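Local coordinates for ripening-associated protein (Musa acuminata, PDB 4PIT) that binds mannose-containing glycans in two pockets as a jacalin-related lectin, captured here in an engineered form, at residues 90-95 / 133-138; 18-23 / 53-58; 24-29 / 71-76; 5-10 / 112-117. The protein carries 1 engineered substitution. One frame throughout, in Å; residues are numbered along the deposited sequence.

Contact 1. Residues 90-95 / 133-138. With MAN (alpha-D-mannopyranose), chain F.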
loop_
_atom_site.group_PDB
_atom_site.type_symbol
_atom_site.label_atom_id
_atom_site.label_comp_id
_atom_site.label_asym_id
_atom_site.label_seq_id
_atom_site.Cartn_x
_atom_site.Cartn_y
_atom_site.Cartn_z
ATOM N N GLY B 90 5.485 -14.898 -3.560
ATOM C CA GLY B 90 6.021 -16.037 -2.818
ATOM C C GLY B 90 5.229 -16.362 -1.561
ATOM O O GLY B 90 5.177 -17.517 -1.119
ATOM N N LYS B 91 4.623 -15.314 -0.963
ATOM C CA LYS B 91 3.799 -15.392 0.243
ATOM C C LYS B 91 2.695 -14.370 0.135
ATOM O O LYS B 91 2.949 -13.275 -0.373
ATOM C CB LYS B 91 4.620 -15.115 1.511
ATOM C CG LYS B 91 5.775 -16.053 1.742
ATOM C CD LYS B 91 6.365 -15.869 3.114
ATOM C CE LYS B 91 7.501 -16.833 3.279
ATOM N NZ LYS B 91 8.170 -16.653 4.608
ATOM N N LEU B 92 1.522 -14.692 0.677
ATOM C CA LEU B 92 0.392 -13.756 0.682
ATOM C C LEU B 92 -0.483 -14.010 1.894
ATOM O O LEU B 92 -0.913 -15.132 2.150
ATOM C CB LEU B 92 -0.426 -13.906 -0.612
ATOM C CG LEU B 92 -1.683 -13.010 -0.755
ATOM C CD1 LEU B 92 -1.284 -11.545 -0.876
ATOM C CD2 LEU B 92 -2.461 -13.392 -1.998
ATOM N N GLY B 93 -0.799 -12.938 2.585
ATOM C CA GLY B 93 -1.721 -13.026 3.703
ATOM C C GLY B 93 -2.650 -11.838 3.751
ATOM O O GLY B 93 -2.471 -10.858 3.016
ATOM N N PHE B 94 -3.657 -11.934 4.641
ATOM C CA PHE B 94 -4.642 -10.863 4.818
ATOM C C PHE B 94 -5.005 -10.714 6.261
ATOM O O PHE B 94 -4.971 -11.700 7.012
ATOM C CB PHE B 94 -5.947 -11.198 4.061
ATOM C CG PHE B 94 -5.837 -11.135 2.560
ATOM C CD1 PHE B 94 -5.458 -12.255 1.826
ATOM C CD2 PHE B 94 -6.106 -9.953 1.879
ATOM C CE1 PHE B 94 -5.357 -12.194 0.426
ATOM C CE2 PHE B 94 -5.997 -9.893 0.472
ATOM C CZ PHE B 94 -5.624 -11.017 -0.238
ATOM N N SER B 95 -5.450 -9.514 6.624
ATOM C CA SER B 95 -6.014 -9.205 7.930
ATOM C C SER B 95 -7.458 -8.812 7.760
ATOM O O SER B 95 -7.799 -8.124 6.809
ATOM C CB SER B 95 -5.280 -8.022 8.582
ATOM O OG SER B 95 -3.879 -8.222 8.615
ATOM N N ASP B 133 1.217 -14.083 -10.361
ATOM C CA ASP B 133 2.261 -13.099 -10.629
ATOM C C ASP B 133 2.132 -11.850 -9.814
ATOM O O ASP B 133 3.145 -11.329 -9.341
ATOM C CB ASP B 133 2.247 -12.704 -12.106
ATOM C CG ASP B 133 2.567 -13.875 -13.013
ATOM O OD1 ASP B 133 1.713 -14.801 -13.118
ATOM O OD2 ASP B 133 3.701 -13.915 -13.558
ATOM N N ALA B 134 0.890 -11.336 -9.657
ATOM C CA ALA B 134 0.746 -10.057 -8.945
ATOM C C ALA B 134 -0.657 -9.902 -8.412
ATOM O O ALA B 134 -1.601 -10.496 -8.933
ATOM C CB ALA B 134 1.069 -8.900 -9.883
ATOM N N ILE B 135 -0.788 -9.074 -7.382
ATOM C CA ILE B 135 -2.112 -8.772 -6.814
ATOM C C ILE B 135 -2.153 -7.324 -6.355
ATOM O O ILE B 135 -1.181 -6.799 -5.828
ATOM C CB ILE B 135 -2.472 -9.770 -5.672
ATOM C CG1 ILE B 135 -3.983 -9.669 -5.331
ATOM C CG2 ILE B 135 -1.576 -9.566 -4.436
ATOM C CD1 ILE B 135 -4.528 -10.848 -4.400
ATOM N N GLY B 136 -3.312 -6.702 -6.539
ATOM C CA GLY B 136 -3.616 -5.363 -6.059
ATOM C C GLY B 136 -5.061 -5.342 -5.596
ATOM O O GLY B 136 -5.811 -6.321 -5.766
ATOM N N VAL B 137 -5.440 -4.231 -4.952
ATOM C CA VAL B 137 -6.783 -4.120 -4.378
ATOM C C VAL B 137 -7.458 -2.801 -4.667
ATOM O O VAL B 137 -6.802 -1.771 -4.839
ATOM C CB VAL B 137 -6.761 -4.340 -2.829
ATOM C CG1 VAL B 137 -6.416 -5.786 -2.463
ATOM C CG2 VAL B 137 -5.846 -3.372 -2.107
ATOM N N TYR B 138 -8.781 -2.852 -4.716
ATOM C CA TYR B 138 -9.647 -1.671 -4.689
ATOM C C TYR B 138 -9.918 -1.348 -3.247
ATOM O O TYR B 138 -10.047 -2.288 -2.447
ATOM C CB TYR B 138 -10.984 -1.930 -5.382
ATOM C CG TYR B 138 -10.891 -1.999 -6.887
ATOM C CD1 TYR B 138 -10.458 -3.159 -7.529
ATOM C CD2 TYR B 138 -11.308 -0.934 -7.674
ATOM C CE1 TYR B 138 -10.410 -3.242 -8.918
ATOM C CE2 TYR B 138 -11.278 -1.006 -9.064
ATOM C CZ TYR B 138 -10.813 -2.156 -9.688
ATOM O OH TYR B 138 -10.763 -2.206 -11.063
HETATM C C1 MAN F . 4.244 -19.208 -16.623
HETATM C C2 MAN F . 3.695 -18.192 -17.615
HETATM C C3 MAN F . 4.269 -16.806 -17.329
HETATM C C4 MAN F . 4.028 -16.416 -15.871
HETATM C C5 MAN F . 4.545 -17.507 -14.939
HETATM C C6 MAN F . 4.217 -17.258 -13.489
HETATM O O2 MAN F . 2.274 -18.165 -17.468
HETATM O O3 MAN F . 3.711 -15.833 -18.204
HETATM O O4 MAN F . 4.736 -15.213 -15.581
HETATM O O5 MAN F . 3.967 -18.785 -15.277
HETATM O O6 MAN F . 2.800 -17.232 -13.288
#

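Contact 2. Residues 18-23 / 53-58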
loop_
_atom_site.group_PDB
_atom_site.type_symbol
_atom_site.label_atom_id
_atom_site.label_comp_id
_atom_site.label_asym_id
_atom_site.label_seq_id
_atom_site.Cartn_x
_atom_site.Cartn_y
_atom_site.Cartn_z
ATOM N N PHE B 18 -5.733 -9.478 -14.770
ATOM C CA PHE B 18 -7.129 -9.664 -14.394
ATOM C C PHE B 18 -7.584 -8.466 -13.570
ATOM O O PHE B 18 -6.772 -7.793 -12.924
ATOM C CB PHE B 18 -7.366 -10.967 -13.621
ATOM C CG PHE B 18 -6.737 -11.013 -12.251
ATOM C CD1 PHE B 18 -7.430 -10.560 -11.133
ATOM C CD2 PHE B 18 -5.500 -11.617 -12.061
ATOM C CE1 PHE B 18 -6.878 -10.675 -9.853
ATOM C CE2 PHE B 18 -4.939 -11.720 -10.786
ATOM C CZ PHE B 18 -5.632 -11.263 -9.686
ATOM N N ASP B 19 -8.900 -8.228 -13.551
ATOM C CA ASP B 19 -9.444 -7.090 -12.822
ATOM C C ASP B 19 -10.912 -7.371 -12.536
ATOM O O ASP B 19 -11.752 -7.327 -13.448
ATOM C CB ASP B 19 -9.242 -5.808 -13.656
ATOM C CG ASP B 19 -9.648 -4.525 -12.949
ATOM O OD1 ASP B 19 -10.217 -4.611 -11.848
ATOM O OD2 ASP B 19 -9.468 -3.436 -13.544
ATOM N N MET B 20 -11.224 -7.642 -11.259
ATOM C CA MET B 20 -12.586 -7.955 -10.788
ATOM C C MET B 20 -13.468 -6.709 -10.770
ATOM O O MET B 20 -14.690 -6.806 -10.847
ATOM C CB MET B 20 -12.395 -8.484 -9.363
ATOM C CG MET B 20 -13.458 -9.280 -8.798
ATOM S SD MET B 20 -12.829 -9.547 -7.096
ATOM C CE MET B 20 -14.417 -9.476 -6.286
ATOM N N GLY B 21 -12.861 -5.546 -10.582
ATOM C CA GLY B 21 -13.617 -4.326 -10.382
ATOM C C GLY B 21 -14.000 -4.201 -8.916
ATOM O O GLY B 21 -13.795 -5.113 -8.111
ATOM N N PRO B 22 -14.665 -3.075 -8.586
ATOM C CA PRO B 22 -15.022 -2.792 -7.190
ATOM C C PRO B 22 -16.494 -2.955 -6.831
ATOM O O PRO B 22 -16.877 -2.519 -5.753
ATOM C CB PRO B 22 -14.706 -1.304 -7.107
ATOM C CG PRO B 22 -15.113 -0.780 -8.438
ATOM C CD PRO B 22 -14.920 -1.914 -9.449
ATOM N N ALA B 23 -17.316 -3.518 -7.719
ATOM C CA ALA B 23 -18.756 -3.519 -7.491
ATOM C C ALA B 23 -19.316 -4.675 -6.681
ATOM O O ALA B 23 -20.491 -4.605 -6.280
ATOM C CB ALA B 23 -19.465 -3.484 -8.831
ATOM N N ARG B 53 -14.381 -16.612 -9.214
ATOM C CA ARG B 53 -13.409 -16.445 -10.289
ATOM C C ARG B 53 -12.095 -16.974 -9.803
ATOM O O ARG B 53 -11.699 -16.649 -8.672
ATOM C CB ARG B 53 -13.286 -14.968 -10.709
ATOM C CG ARG B 53 -14.585 -14.483 -11.346
ATOM C CD ARG B 53 -14.524 -13.062 -11.820
ATOM N NE ARG B 53 -15.851 -12.629 -12.268
ATOM C CZ ARG B 53 -16.116 -11.429 -12.768
ATOM N NH1 ARG B 53 -17.361 -11.110 -13.121
ATOM N NH2 ARG B 53 -15.151 -10.521 -12.878
ATOM N N HIS B 54 -11.376 -17.720 -10.668
ATOM C CA HIS B 54 -10.063 -18.265 -10.371
ATOM C C HIS B 54 -9.001 -17.499 -11.137
ATOM O O HIS B 54 -9.134 -17.311 -12.353
ATOM C CB HIS B 54 -9.961 -19.771 -10.764
ATOM C CG HIS B 54 -8.606 -20.342 -10.442
ATOM N ND1 HIS B 54 -8.283 -20.718 -9.143
ATOM C CD2 HIS B 54 -7.518 -20.518 -11.235
ATOM C CE1 HIS B 54 -7.013 -21.122 -9.187
ATOM N NE2 HIS B 54 -6.524 -21.059 -10.430
ATOM N N TYR B 55 -7.929 -17.106 -10.447
ATOM C CA TYR B 55 -6.797 -16.418 -11.055
ATOM C C TYR B 55 -5.523 -17.159 -10.733
ATOM O O TYR B 55 -5.374 -17.648 -9.613
ATOM C CB TYR B 55 -6.698 -14.979 -10.557
ATOM C CG TYR B 55 -7.993 -14.209 -10.704
ATOM C CD1 TYR B 55 -8.520 -13.919 -11.962
ATOM C CD2 TYR B 55 -8.699 -13.783 -9.584
ATOM C CE1 TYR B 55 -9.702 -13.171 -12.090
ATOM C CE2 TYR B 55 -9.865 -13.033 -9.702
ATOM C CZ TYR B 55 -10.369 -12.744 -10.948
ATOM O OH TYR B 55 -11.516 -11.964 -10.996
ATOM N N GLY B 56 -4.605 -17.223 -11.685
ATOM C CA GLY B 56 -3.384 -17.990 -11.471
ATOM C C GLY B 56 -3.563 -19.432 -11.930
ATOM O O GLY B 56 -4.529 -19.743 -12.630
ATOM N N GLY B 57 -2.633 -20.278 -11.536
ATOM C CA GLY B 57 -2.534 -21.678 -11.960
ATOM C C GLY B 57 -3.313 -22.678 -11.142
ATOM O O GLY B 57 -4.079 -22.315 -10.235
ATOM N N SER B 58 -3.069 -23.963 -11.426
ATOM C CA SER B 58 -3.842 -25.038 -10.804
ATOM C C SER B 58 -3.157 -25.759 -9.638
ATOM O O SER B 58 -3.774 -26.652 -9.045
ATOM C CB SER B 58 -4.230 -26.066 -11.861
ATOM O OG SER B 58 -3.048 -26.574 -12.445
HETATM O O HOH W 1 -15.986 -7.835 -13.287
#

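Contact 3. Residues 24-29 / 71-76. With GOL (glycerol), chain L.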
loop_
_atom_site.group_PDB
_atom_site.type_symbol
_atom_site.label_atom_id
_atom_site.label_comp_id
_atom_site.label_asym_id
_atom_site.label_seq_id
_atom_site.Cartn_x
_atom_site.Cartn_y
_atom_site.Cartn_z
ATOM N N TYR B 24 -18.536 -5.739 -6.462
ATOM C CA TYR B 24 -19.082 -6.958 -5.866
ATOM C C TYR B 24 -18.826 -7.065 -4.392
ATOM O O TYR B 24 -17.934 -6.380 -3.866
ATOM C CB TYR B 24 -18.427 -8.160 -6.561
ATOM C CG TYR B 24 -18.482 -8.130 -8.073
ATOM C CD1 TYR B 24 -19.666 -7.824 -8.744
ATOM C CD2 TYR B 24 -17.378 -8.479 -8.832
ATOM C CE1 TYR B 24 -19.716 -7.787 -10.140
ATOM C CE2 TYR B 24 -17.432 -8.493 -10.226
ATOM C CZ TYR B 24 -18.596 -8.132 -10.873
ATOM O OH TYR B 24 -18.610 -8.111 -12.251
ATOM N N ARG B 25 -19.619 -7.928 -3.721
ATOM C CA ARG B 25 -19.410 -8.166 -2.300
ATOM C C ARG B 25 -18.557 -9.427 -2.144
ATOM O O ARG B 25 -19.041 -10.535 -2.385
ATOM C CB ARG B 25 -20.729 -8.321 -1.554
ATOM C CG ARG B 25 -20.462 -8.555 -0.073
ATOM C CD ARG B 25 -21.728 -8.832 0.689
ATOM N NE ARG B 25 -21.432 -9.047 2.100
ATOM C CZ ARG B 25 -22.364 -9.168 3.041
ATOM N NH1 ARG B 25 -23.653 -9.106 2.720
ATOM N NH2 ARG B 25 -22.016 -9.361 4.305
ATOM N N ILE B 26 -17.311 -9.265 -1.713
ATOM C CA ILE B 26 -16.436 -10.425 -1.498
ATOM C C ILE B 26 -16.977 -11.203 -0.321
ATOM O O ILE B 26 -17.171 -10.600 0.755
ATOM C CB ILE B 26 -14.979 -10.001 -1.239
ATOM C CG1 ILE B 26 -14.359 -9.305 -2.453
ATOM C CG2 ILE B 26 -14.112 -11.187 -0.801
ATOM C CD1 ILE B 26 -13.179 -8.365 -1.990
ATOM N N ILE B 27 -17.171 -12.531 -0.488
ATOM C CA ILE B 27 -17.611 -13.337 0.665
ATOM C C ILE B 27 -16.515 -14.311 1.105
ATOM O O ILE B 27 -16.488 -14.665 2.281
ATOM C CB ILE B 27 -18.962 -14.018 0.437
ATOM C CG1 ILE B 27 -18.943 -15.010 -0.713
ATOM C CG2 ILE B 27 -20.079 -12.950 0.267
ATOM C CD1 ILE B 27 -20.211 -16.021 -0.687
ATOM N N SER B 28 -15.611 -14.744 0.199
ATOM C CA SER B 28 -14.505 -15.595 0.612
ATOM C C SER B 28 -13.382 -15.519 -0.405
ATOM O O SER B 28 -13.588 -15.151 -1.574
ATOM C CB SER B 28 -14.926 -17.039 0.847
ATOM O OG SER B 28 -15.363 -17.656 -0.345
ATOM N N VAL B 29 -12.168 -15.791 0.087
ATOM C CA VAL B 29 -10.970 -15.835 -0.719
ATOM C C VAL B 29 -10.303 -17.169 -0.426
ATOM O O VAL B 29 -10.051 -17.463 0.734
ATOM C CB VAL B 29 -10.039 -14.626 -0.413
ATOM C CG1 VAL B 29 -8.697 -14.751 -1.137
ATOM C CG2 VAL B 29 -10.719 -13.293 -0.789
ATOM N N GLU B 71 -17.548 -8.904 9.002
ATOM C CA GLU B 71 -16.105 -9.072 8.866
ATOM C C GLU B 71 -15.689 -8.586 7.495
ATOM O O GLU B 71 -16.341 -8.917 6.501
ATOM C CB GLU B 71 -15.718 -10.536 9.054
ATOM C CG GLU B 71 -14.216 -10.774 9.171
ATOM C CD GLU B 71 -13.796 -12.222 9.355
ATOM O OE1 GLU B 71 -14.652 -13.123 9.184
ATOM O OE2 GLU B 71 -12.603 -12.455 9.652
ATOM N N TYR B 72 -14.611 -7.810 7.453
ATOM C CA TYR B 72 -14.124 -7.275 6.183
ATOM C C TYR B 72 -12.624 -7.283 6.142
ATOM O O TYR B 72 -11.969 -7.307 7.187
ATOM C CB TYR B 72 -14.650 -5.849 5.939
ATOM C CG TYR B 72 -14.681 -4.996 7.180
ATOM C CD1 TYR B 72 -13.570 -4.266 7.574
ATOM C CD2 TYR B 72 -15.834 -4.902 7.957
ATOM C CE1 TYR B 72 -13.576 -3.514 8.749
ATOM C CE2 TYR B 72 -15.855 -4.150 9.129
ATOM C CZ TYR B 72 -14.730 -3.441 9.513
ATOM O OH TYR B 72 -14.747 -2.676 10.658
ATOM N N LEU B 73 -12.066 -7.251 4.909
ATOM C CA LEU B 73 -10.620 -7.267 4.709
ATOM C C LEU B 73 -10.030 -5.895 4.933
ATOM O O LEU B 73 -10.434 -4.935 4.279
ATOM C CB LEU B 73 -10.278 -7.759 3.281
ATOM C CG LEU B 73 -10.681 -9.222 3.013
ATOM C CD1 LEU B 73 -10.787 -9.488 1.507
ATOM C CD2 LEU B 73 -9.695 -10.210 3.713
ATOM N N VAL B 74 -9.075 -5.787 5.866
ATOM C CA VAL B 74 -8.497 -4.479 6.208
ATOM C C VAL B 74 -6.979 -4.445 6.050
ATOM O O VAL B 74 -6.326 -3.470 6.454
ATOM C CB VAL B 74 -8.890 -4.019 7.638
ATOM C CG1 VAL B 74 -10.388 -3.796 7.733
ATOM C CG2 VAL B 74 -8.363 -4.970 8.733
ATOM N N GLY B 75 -6.414 -5.498 5.479
ATOM C CA GLY B 75 -4.984 -5.516 5.287
ATOM C C GLY B 75 -4.574 -6.637 4.371
ATOM O O GLY B 75 -5.243 -7.670 4.304
ATOM N N MET B 76 -3.427 -6.456 3.730
ATOM C CA MET B 76 -2.835 -7.446 2.850
ATOM C C MET B 76 -1.335 -7.322 2.951
ATOM O O MET B 76 -0.826 -6.189 3.001
ATOM C CB MET B 76 -3.313 -7.241 1.391
ATOM C CG MET B 76 -2.821 -8.343 0.434
ATOM S SD MET B 76 -3.533 -8.176 -1.214
ATOM C CE MET B 76 -2.628 -6.769 -1.805
HETATM C C1 GOL L . -14.582 -7.021 1.591
HETATM O O1 GOL L . -13.727 -6.510 2.610
HETATM C C2 GOL L . -16.041 -6.713 1.854
HETATM O O2 GOL L . -16.194 -5.387 2.366
HETATM C C3 GOL L . -16.944 -6.900 0.655
HETATM O O3 GOL L . -16.344 -6.466 -0.559
#

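Contact 4. Residues 5-10 / 112-117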
loop_
_atom_site.group_PDB
_atom_site.type_symbol
_atom_site.label_atom_id
_atom_site.label_comp_id
_atom_site.label_asym_id
_atom_site.label_seq_id
_atom_site.Cartn_x
_atom_site.Cartn_y
_atom_site.Cartn_z
ATOM N N ILE B 5 -10.429 3.691 -6.140
ATOM C CA ILE B 5 -9.046 3.806 -5.656
ATOM C C ILE B 5 -8.436 2.425 -5.741
ATOM O O ILE B 5 -8.986 1.484 -5.163
ATOM C CB ILE B 5 -8.962 4.393 -4.248
ATOM C CG1 ILE B 5 -9.360 5.906 -4.295
ATOM C CG2 ILE B 5 -7.525 4.243 -3.726
ATOM C CD1 ILE B 5 -9.487 6.566 -2.984
ATOM N N LYS B 6 -7.338 2.291 -6.489
ATOM C CA LYS B 6 -6.654 1.006 -6.679
ATOM C C LYS B 6 -5.228 1.155 -6.262
ATOM O O LYS B 6 -4.557 2.089 -6.709
ATOM C CB LYS B 6 -6.681 0.558 -8.147
ATOM C CG LYS B 6 -8.095 0.260 -8.687
ATOM C CD LYS B 6 -8.144 0.150 -10.232
ATOM C CE LYS B 6 -7.524 -1.134 -10.734
ATOM N NZ LYS B 6 -7.611 -1.242 -12.234
ATOM N N VAL B 7 -4.776 0.277 -5.388
ATOM C CA VAL B 7 -3.372 0.286 -4.938
ATOM C C VAL B 7 -2.750 -1.076 -5.291
ATOM O O VAL B 7 -3.430 -2.118 -5.344
ATOM C CB VAL B 7 -3.183 0.663 -3.447
ATOM C CG1 VAL B 7 -3.641 2.097 -3.179
ATOM C CG2 VAL B 7 -3.897 -0.306 -2.531
ATOM N N GLY B 8 -1.447 -1.043 -5.559
ATOM C CA GLY B 8 -0.793 -2.207 -6.109
ATOM C C GLY B 8 -0.741 -2.055 -7.623
ATOM O O GLY B 8 -0.946 -0.952 -8.152
ATOM N N ALA B 9 -0.515 -3.126 -8.366
ATOM C CA ALA B 9 -0.297 -4.474 -7.872
ATOM C C ALA B 9 1.127 -4.660 -7.395
ATOM O O ALA B 9 2.037 -3.913 -7.822
ATOM C CB ALA B 9 -0.586 -5.474 -8.989
ATOM N N TRP B 10 1.290 -5.611 -6.477
ATOM C CA TRP B 10 2.588 -6.078 -6.003
ATOM C C TRP B 10 2.870 -7.394 -6.686
ATOM O O TRP B 10 1.978 -8.247 -6.750
ATOM C CB TRP B 10 2.590 -6.268 -4.486
ATOM C CG TRP B 10 2.529 -4.960 -3.748
ATOM C CD1 TRP B 10 3.583 -4.147 -3.432
ATOM C CD2 TRP B 10 1.349 -4.280 -3.315
ATOM N NE1 TRP B 10 3.138 -3.024 -2.787
ATOM C CE2 TRP B 10 1.764 -3.066 -2.713
ATOM C CE3 TRP B 10 -0.018 -4.579 -3.363
ATOM C CZ2 TRP B 10 0.852 -2.167 -2.133
ATOM C CZ3 TRP B 10 -0.929 -3.663 -2.853
ATOM C CH2 TRP B 10 -0.490 -2.470 -2.233
ATOM N N PHE B 112 6.179 -6.833 1.077
ATOM C CA PHE B 112 5.271 -5.721 0.873
ATOM C C PHE B 112 4.223 -5.790 1.960
ATOM O O PHE B 112 3.937 -6.875 2.497
ATOM C CB PHE B 112 4.633 -5.696 -0.520
ATOM C CG PHE B 112 3.610 -6.776 -0.767
ATOM C CD1 PHE B 112 3.995 -8.020 -1.248
ATOM C CD2 PHE B 112 2.254 -6.531 -0.563
ATOM C CE1 PHE B 112 3.043 -9.034 -1.460
ATOM C CE2 PHE B 112 1.302 -7.539 -0.787
ATOM C CZ PHE B 112 1.694 -8.766 -1.262
ATOM N N SER B 113 3.632 -4.656 2.267
ATOM C CA SER B 113 2.599 -4.611 3.283
ATOM C C SER B 113 1.643 -3.499 3.030
ATOM O O SER B 113 2.065 -2.372 2.680
ATOM C CB SER B 113 3.208 -4.447 4.670
ATOM O OG SER B 113 4.063 -3.312 4.736
ATOM N N LEU B 114 0.343 -3.797 3.242
ATOM C CA LEU B 114 -0.691 -2.821 3.109
ATOM C C LEU B 114 -1.531 -2.737 4.367
ATOM O O LEU B 114 -2.620 -3.321 4.435
ATOM C CB LEU B 114 -1.563 -3.067 1.859
ATOM C CG LEU B 114 -2.627 -2.026 1.611
ATOM C CD1 LEU B 114 -2.004 -0.693 1.170
ATOM C CD2 LEU B 114 -3.624 -2.537 0.575
ATOM N N PRO B 115 -1.047 -2.008 5.397
ATOM C CA PRO B 115 -1.912 -1.728 6.547
ATOM C C PRO B 115 -2.917 -0.655 6.142
ATOM O O PRO B 115 -2.556 0.248 5.406
ATOM C CB PRO B 115 -0.940 -1.238 7.625
ATOM C CG PRO B 115 0.310 -0.941 6.954
ATOM C CD PRO B 115 0.230 -1.260 5.487
ATOM N N ILE B 116 -4.186 -0.801 6.509
ATOM C CA ILE B 116 -5.214 0.169 6.134
ATOM C C ILE B 116 -5.733 0.789 7.436
ATOM O O ILE B 116 -6.503 0.160 8.170
ATOM C CB ILE B 116 -6.345 -0.413 5.240
ATOM C CG1 ILE B 116 -5.790 -1.150 3.984
ATOM C CG2 ILE B 116 -7.305 0.723 4.794
ATOM C CD1 ILE B 116 -6.776 -1.985 3.303
ATOM N N ALA B 117 -5.277 1.998 7.744
ATOM C CA ALA B 117 -5.691 2.693 8.963
ATOM C C ALA B 117 -7.179 3.051 8.908
ATOM O O ALA B 117 -7.863 3.036 9.942
ATOM C CB ALA B 117 -4.856 3.948 9.174
#

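Contact 1. Residues 90-95 / 133-138
Leu92 and Ile135 meet methyl to methyl across the protein interior, each pointing its CB toward the facing strand. Leu92 CD2 lies 4.1 Å from Ile135 CD1, while its other methyl, CD1, reaches Ile135 CG2, so that both branches of the leucine are used and the two side chains cross at about a right angle. With CG1 of Ile135 anti to the backbone N (chi1 -166°) and CD1 extended beyond it, the isoleucine stretches far enough to touch two residues at once. Its CD1 also comes to the edge of the Phe94 ring, near the ring plane, 4.3 Å from CZ. The strands themselves stay well apart, with 9.3 Å between Leu92 CA and Ile135 CA, and all three touching residues are buried. Met76 of strand 73-83 packs on Leu92, and Phe124 of strand 118-128 on Ile135.

The polar part belongs to the sugar. Asp133, at the sugar end of its segment, spreads its carboxylate over two mannose hydroxyls: O6 donates to OD1 at 2.7 Å and O4 donates to OD2 at 2.6 Å. The backbone N atoms of Gly15, Lys130 and Phe131 bind the same sugar. Segment 133-138 therefore runs from a glycan pocket into the hydrophobic core between two sheets of the beta-prism, the fold of jacalin-related lectins.

Contact 2. Residues 18-23 / 53-58
Phe18 and Tyr55 lie flat on one another, and this pair is the dense half of the contact. Their ring centroids are 3.8 Å apart and the planes are tilted by only 8°, a face-to-face stack with Phe18 CG 3.4 Å from Tyr55 CD1. The tyrosine's CB joins in, sitting over the phenylalanine face 3.9 Å from the ring centroid as a CH-pi contact. Phe18 CG stands between its backbone N and carbonyl carbon (chi1 67°), a setting that brings the ring over Tyr55. At the far end of the tyrosine, OH lies beside Met20, 3.9 Å from CB. The methionine's end leads away from segment 53-58, and its side chain packs against Phe124, Val42 and Phe44.

The other half is looser and wetter. Arg53 comes no nearer than 4.2 Å, from NH2 to Met20 CA, and a water bridges the two: it accepts from Arg53 NH2 at 2.8 Å, in the guanidinium plane, and donates to Met20 O at 2.9 Å. Arg53 NE is held by a salt bridge to Glu51. Asp19 turns away, its OD1 taking Gly21 N in an Asx turn.

Strands 16-19 and 49-56, outermost strands of two different sheets, are thus joined mainly by aromatic stacking, with a water bridge at the rim, where the arginine's charge is probably balanced chiefly by Glu51.

Contact 3. Residues 24-29 / 71-76
Two sheets of the beta-prism fold approach each other here, at the beginnings of strands 25-33 and 73-83, and Leu73 is the side chain that spans the space between them. Its CD1 methyl reaches both Ile26 and Val29, standing 4.4 Å from Ile26 CD1 and equally far from Val29 CG2. These are light van der Waals contacts, and Phe124 and Ile121 of strand 118-128 help to fill the same interior, the first against Ile26 and Val29, the second against Leu73. Classic beta bulges follow at Ile27-Ser28 and Val74-Gly75, so each strand is locally irregular just after it starts.

A glycerol, probably from the crystallisation liquor, bridges the two backbones beside these side chains. It also bonds to Ile121 O, and so touches all three sheets. Ile26 N donates to its O3 at 3.2 Å, with an N-H...O angle of 164°. At the other end Leu73 N donates to glycerol O1, 2.9 Å away and nearly as straight at 161°.

Contact 4. Residues 5-10 / 112-117
With CG set between its backbone N and carbonyl carbon (chi1 71°), Phe112 lays its ring against one face of Trp10, whose own CG is anti to the carbonyl carbon (chi1 -70°). The pair packs between two sheets of the beta-prism, where strands 5-10 and 112-116 run roughly antiparallel with axes 9.4 Å apart. The stack is offset: the indole's five-membered ring and the phenyl have centroids 4.5 Å apart and planes at 9°. Trp10 CB sits almost centrally over the phenylalanine face, 3.8 Å from the centroid, as a CH-pi contact, while Phe112 CB in turn approaches Trp10 CD1 at 3.5 Å. Gly8 CA lies over the opposite indole face, offset toward the rim; a cis peptide bond joins Gly8 to Ala9.

Lys6, Val7 and Ile116 pair antiparallel with a strand of the second subunit, so the sheet runs on across the interface. Trp10 NE1 donates to Ser113 O of that subunit, and Ser113 O here accepts from the second subunit's Trp10, so both segments take part in the dimer interface. Farther along, Leu114 divides its methyls, CD1 lying 4.1 Å from Trp10 CH2 and CD2 3.8 Å from Val7 CG2.

Overall arrangement
The four contacts join the three sheets of one beta-prism. Contacts 1 and 4, with centres about 9 Å apart, both tie the sheet holding strands 5-11 and 134-140 to the one holding 86-96 and 110-116; Ile135 O bonds to Trp10 N at 2.8 Å between them. Contact 2 connects the first of these sheets to the remaining one, and contact 3 connects that one to the sheet of 86-96. Contact 2 meets contact 1 through Tyr138 OH and Asp19 OD1 (2.6 Å), and contact 4 through Asp19 and Lys6. Asp133, at the end of segment 133-138, binds a mannose directly; the side chain of Phe18 in contact 2 is about 10 Å from a bound mannose.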